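Aryl acylamidase (bacterium CSBL00001, PDB 4YJ6) probably hydrolyses the amide bond of N-acylated aryl amines, as a member of the amidase signature enzyme family. Local coordinates at residues V135-F147 with P404-P416. Residues are numbered along the deposited sequence; the frame is centred on the assembly and turned at random.
Sequences VYGFRGTTDNTFF and PVRNATDGCTEGP
D143 and T413 clasp each other across two loops that lack regular structure. A single carboxylate oxygen, D143 OD2, accepts from both the backbone and the side chain of T413: T413 N lies 3.0 Å from it in a nearly straight bond (165°), and T413 OG1 2.7 Å. The two donors arrive on the anti side, from opposite faces of the carboxylate plane. The CB of D143 points toward the 404-416 loop, and CG anti to the backbone N (chi1 -164°) carries the carboxylate over to G411 and T413.

The carbonyl oxygen T413 O is gripped just as doubly, by R139 NH1 at 2.9 Å and T141 OG1 at 2.7 Å, one above each face of its plane. It lies in the guanidinium plane of R139, whose NH1 also makes a weak bond to C412 O.

Further out, A408 N donates to T413 OG1, a D410 Asx turn shapes the bend before C412, and one water joins D143 OD2 to A408 O and G411 N. A second water bridges R139 NH1 and E414 OE1.

N159 anchors both loops, bonding T142 N, V405 and N407. The T413 bonds tie the loop after strand 126-131 to that after strand 394-398, while Y136 and F138 pack against helices 315-339 and 354-363.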
loop_
_atom_site.group_PDB
_atom_site.type_symbol
_atom_site.label_atom_id
_atom_site.label_comp_id
_atom_site.label_asym_id
_atom_site.label_seq_id
_atom_site.Cartn_x
_atom_site.Cartn_y
_atom_site.Cartn_z
ATOM N N VAL A 135 -8.066 2.233 11.943
ATOM C CA VAL A 135 -9.069 3.286 11.889
ATOM C C VAL A 135 -8.516 4.517 11.184
ATOM O O VAL A 135 -7.458 5.011 11.530
ATOM C CB VAL A 135 -9.564 3.669 13.315
ATOM C CG1 VAL A 135 -10.384 4.962 13.280
ATOM C CG2 VAL A 135 -10.348 2.482 13.954
ATOM N N TYR A 136 -9.244 4.980 10.171
ATOM C CA TYR A 136 -8.875 6.172 9.394
ATOM C C TYR A 136 -7.466 6.066 8.791
ATOM O O TYR A 136 -6.873 7.081 8.398
ATOM C CB TYR A 136 -9.003 7.454 10.249
ATOM C CG TYR A 136 -10.393 8.076 10.237
ATOM C CD1 TYR A 136 -10.929 8.549 9.057
ATOM C CD2 TYR A 136 -11.164 8.202 11.412
ATOM C CE1 TYR A 136 -12.197 9.134 9.021
ATOM C CE2 TYR A 136 -12.424 8.784 11.388
ATOM C CZ TYR A 136 -12.935 9.240 10.191
ATOM O OH TYR A 136 -14.182 9.821 10.120
ATOM N N GLY A 137 -6.961 4.843 8.647
ATOM C CA GLY A 137 -5.615 4.638 8.107
ATOM C C GLY A 137 -4.497 5.196 8.995
ATOM O O GLY A 137 -3.358 5.261 8.562
ATOM N N PHE A 138 -4.807 5.561 10.242
ATOM C CA PHE A 138 -3.923 6.505 10.964
ATOM C C PHE A 138 -2.853 5.762 11.787
ATOM O O PHE A 138 -2.690 5.996 12.995
ATOM C CB PHE A 138 -4.763 7.484 11.823
ATOM C CG PHE A 138 -4.157 8.879 11.956
ATOM C CD1 PHE A 138 -3.037 9.101 12.737
ATOM C CD2 PHE A 138 -4.739 9.964 11.338
ATOM C CE1 PHE A 138 -2.485 10.410 12.865
ATOM C CE2 PHE A 138 -4.181 11.255 11.450
ATOM C CZ PHE A 138 -3.051 11.453 12.220
ATOM N N ARG A 139 -2.132 4.863 11.119
ATOM C CA ARG A 139 -0.927 4.217 11.671
ATOM C C ARG A 139 -0.387 3.207 10.669
ATOM O O ARG A 139 -1.108 2.749 9.775
ATOM C CB ARG A 139 -1.203 3.485 13.000
ATOM C CG ARG A 139 -2.403 2.519 12.914
ATOM C CD ARG A 139 -2.794 1.928 14.294
ATOM N NE ARG A 139 -3.297 2.963 15.184
ATOM C CZ ARG A 139 -3.214 2.951 16.512
ATOM N NH1 ARG A 139 -2.622 1.945 17.152
ATOM N NH2 ARG A 139 -3.726 3.970 17.198
ATOM N N GLY A 140 0.885 2.851 10.839
ATOM C CA GLY A 140 1.566 1.910 9.967
ATOM C C GLY A 140 1.439 0.450 10.412
ATOM O O GLY A 140 2.216 -0.403 9.977
ATOM N N THR A 141 0.458 0.179 11.271
ATOM C CA THR A 141 0.095 -1.182 11.647
ATOM C C THR A 141 -1.374 -1.378 11.280
ATOM O O THR A 141 -2.097 -0.408 11.025
ATOM C CB THR A 141 0.229 -1.399 13.148
ATOM O OG1 THR A 141 -0.447 -0.323 13.810
ATOM C CG2 THR A 141 1.739 -1.412 13.542
ATOM N N THR A 142 -1.810 -2.622 11.222
ATOM C CA THR A 142 -3.224 -2.896 11.001
ATOM C C THR A 142 -3.884 -3.588 12.185
ATOM O O THR A 142 -3.630 -4.756 12.448
ATOM C CB THR A 142 -3.424 -3.728 9.732
ATOM O OG1 THR A 142 -2.937 -2.956 8.618
ATOM C CG2 THR A 142 -4.939 -4.040 9.513
ATOM N N ASP A 143 -4.754 -2.834 12.845
ATOM C CA ASP A 143 -5.492 -3.306 14.017
ATOM C C ASP A 143 -6.562 -2.298 14.290
ATOM O O ASP A 143 -6.436 -1.128 13.936
ATOM C CB ASP A 143 -4.534 -3.367 15.221
ATOM C CG ASP A 143 -5.092 -4.210 16.380
ATOM O OD1 ASP A 143 -6.227 -4.714 16.250
ATOM O OD2 ASP A 143 -4.384 -4.352 17.413
ATOM N N ASN A 144 -7.645 -2.739 14.912
ATOM C CA ASN A 144 -8.676 -1.826 15.334
ATOM C C ASN A 144 -9.545 -2.619 16.301
ATOM O O ASN A 144 -9.363 -3.821 16.431
ATOM C CB ASN A 144 -9.477 -1.334 14.135
ATOM C CG ASN A 144 -9.961 -2.482 13.256
ATOM O OD1 ASN A 144 -10.665 -3.357 13.724
ATOM N ND2 ASN A 144 -9.596 -2.465 11.972
ATOM N N THR A 145 -10.459 -1.955 16.974
ATOM C CA THR A 145 -11.248 -2.638 18.000
ATOM C C THR A 145 -12.505 -3.313 17.489
ATOM O O THR A 145 -13.270 -3.835 18.292
ATOM C CB THR A 145 -11.649 -1.686 19.123
ATOM O OG1 THR A 145 -12.466 -0.638 18.603
ATOM C CG2 THR A 145 -10.419 -1.089 19.777
ATOM N N PHE A 146 -12.741 -3.305 16.178
ATOM C CA PHE A 146 -13.953 -3.935 15.637
ATOM C C PHE A 146 -13.595 -5.247 14.950
ATOM O O PHE A 146 -14.189 -6.296 15.241
ATOM C CB PHE A 146 -14.678 -2.967 14.697
ATOM C CG PHE A 146 -15.958 -3.520 14.102
ATOM C CD1 PHE A 146 -16.929 -4.095 14.913
ATOM C CD2 PHE A 146 -16.191 -3.439 12.746
ATOM C CE1 PHE A 146 -18.111 -4.602 14.371
ATOM C CE2 PHE A 146 -17.371 -3.950 12.186
ATOM C CZ PHE A 146 -18.327 -4.537 13.015
ATOM N N PHE A 147 -12.630 -5.211 14.029
ATOM C CA PHE A 147 -12.185 -6.437 13.368
ATOM C C PHE A 147 -10.960 -7.063 14.032
ATOM O O PHE A 147 -10.750 -8.274 13.958
ATOM C CB PHE A 147 -11.831 -6.165 11.895
ATOM C CG PHE A 147 -12.979 -5.663 11.080
ATOM C CD1 PHE A 147 -12.949 -4.390 10.540
ATOM C CD2 PHE A 147 -14.110 -6.456 10.873
ATOM C CE1 PHE A 147 -13.991 -3.911 9.785
ATOM C CE2 PHE A 147 -15.170 -5.994 10.111
ATOM C CZ PHE A 147 -15.122 -4.718 9.555
ATOM N N PRO A 404 8.891 -5.804 12.011
ATOM C CA PRO A 404 7.522 -5.974 12.490
ATOM C C PRO A 404 7.423 -6.022 14.014
ATOM O O PRO A 404 8.352 -6.518 14.690
ATOM C CB PRO A 404 7.110 -7.326 11.883
ATOM C CG PRO A 404 7.850 -7.408 10.609
ATOM C CD PRO A 404 9.225 -6.774 10.948
ATOM N N VAL A 405 6.322 -5.482 14.525
ATOM C CA VAL A 405 6.005 -5.490 15.939
ATOM C C VAL A 405 5.011 -6.599 16.270
ATOM O O VAL A 405 4.245 -7.073 15.417
ATOM C CB VAL A 405 5.446 -4.135 16.411
ATOM C CG1 VAL A 405 6.453 -3.016 16.110
ATOM C CG2 VAL A 405 4.065 -3.833 15.755
ATOM N N ARG A 406 5.034 -7.028 17.526
ATOM C CA ARG A 406 4.042 -7.986 18.015
ATOM C C ARG A 406 2.648 -7.391 18.041
ATOM O O ARG A 406 2.462 -6.213 18.346
ATOM C CB ARG A 406 4.444 -8.480 19.416
ATOM C CG ARG A 406 5.837 -9.099 19.422
ATOM C CD ARG A 406 6.207 -9.826 20.735
ATOM N NE ARG A 406 5.900 -11.249 20.616
ATOM C CZ ARG A 406 6.759 -12.192 20.241
ATOM N NH1 ARG A 406 8.026 -11.906 19.983
ATOM N NH2 ARG A 406 6.332 -13.437 20.141
ATOM N N ASN A 407 1.639 -8.200 17.722
ATOM C CA ASN A 407 0.273 -7.738 17.869
ATOM C C ASN A 407 -0.066 -7.460 19.323
ATOM O O ASN A 407 0.300 -8.250 20.197
ATOM C CB ASN A 407 -0.684 -8.783 17.327
ATOM C CG ASN A 407 -0.436 -9.072 15.865
ATOM O OD1 ASN A 407 -0.444 -8.150 15.042
ATOM N ND2 ASN A 407 -0.175 -10.335 15.540
ATOM N N ALA A 408 -0.698 -6.318 19.573
ATOM C CA ALA A 408 -1.333 -6.020 20.854
ATOM C C ALA A 408 -2.627 -6.825 20.993
ATOM O O ALA A 408 -3.057 -7.485 20.049
ATOM C CB ALA A 408 -1.647 -4.519 20.980
ATOM N N THR A 409 -3.251 -6.746 22.167
ATOM C CA THR A 409 -4.482 -7.494 22.439
ATOM C C THR A 409 -5.649 -6.557 22.691
ATOM O O THR A 409 -6.740 -7.012 23.047
ATOM C CB THR A 409 -4.335 -8.379 23.706
ATOM O OG1 THR A 409 -4.020 -7.540 24.821
ATOM C CG2 THR A 409 -3.236 -9.405 23.523
ATOM N N ASP A 410 -5.436 -5.256 22.496
ATOM C CA ASP A 410 -6.447 -4.267 22.831
ATOM C C ASP A 410 -7.000 -3.565 21.588
ATOM O O ASP A 410 -7.684 -2.557 21.709
ATOM C CB ASP A 410 -5.866 -3.221 23.793
ATOM C CG ASP A 410 -4.783 -2.367 23.151
ATOM O OD1 ASP A 410 -4.359 -2.691 22.031
ATOM O OD2 ASP A 410 -4.337 -1.371 23.770
ATOM N N GLY A 411 -6.665 -4.073 20.405
ATOM C CA GLY A 411 -7.117 -3.451 19.171
ATOM C C GLY A 411 -6.338 -2.205 18.772
ATOM O O GLY A 411 -6.737 -1.530 17.823
ATOM N N CYS A 412 -5.243 -1.898 19.472
ATOM C CA CYS A 412 -4.456 -0.686 19.181
ATOM C C CYS A 412 -2.946 -0.946 18.960
ATOM O O CYS A 412 -2.112 -0.137 19.395
ATOM C CB CYS A 412 -4.628 0.351 20.303
ATOM S SG CYS A 412 -6.225 1.254 20.274
ATOM N N THR A 413 -2.607 -2.042 18.281
ATOM C CA THR A 413 -1.218 -2.339 17.928
ATOM C C THR A 413 -0.637 -1.092 17.276
ATOM O O THR A 413 -1.276 -0.477 16.425
ATOM C CB THR A 413 -1.094 -3.510 16.909
ATOM O OG1 THR A 413 -1.696 -4.698 17.453
ATOM C CG2 THR A 413 0.373 -3.818 16.559
ATOM N N GLU A 414 0.560 -0.721 17.692
ATOM C CA GLU A 414 1.265 0.396 17.089
ATOM C C GLU A 414 2.745 0.039 16.960
ATOM O O GLU A 414 3.205 -1.002 17.440
ATOM C CB GLU A 414 1.065 1.663 17.930
ATOM C CG GLU A 414 1.619 1.509 19.349
ATOM C CD GLU A 414 1.480 2.775 20.179
ATOM O OE1 GLU A 414 0.650 3.631 19.834
ATOM O OE2 GLU A 414 2.216 2.910 21.183
ATOM N N GLY A 415 3.502 0.906 16.297
ATOM C CA GLY A 415 4.930 0.694 16.158
ATOM C C GLY A 415 5.656 1.055 17.448
ATOM O O GLY A 415 5.035 1.453 18.427
ATOM N N PRO A 416 6.975 0.960 17.424
ATOM C CA PRO A 416 7.803 1.289 18.600
ATOM C C PRO A 416 7.778 2.795 18.887
ATOM O O PRO A 416 7.565 3.582 17.969
ATOM C CB PRO A 416 9.188 0.832 18.162
ATOM C CG PRO A 416 9.193 1.153 16.671
ATOM C CD PRO A 416 7.798 0.710 16.220
HETATM O O HOH W 1 -2.085 3.218 19.766
HETATM O O HOH W 2 -5.381 -6.231 19.032
#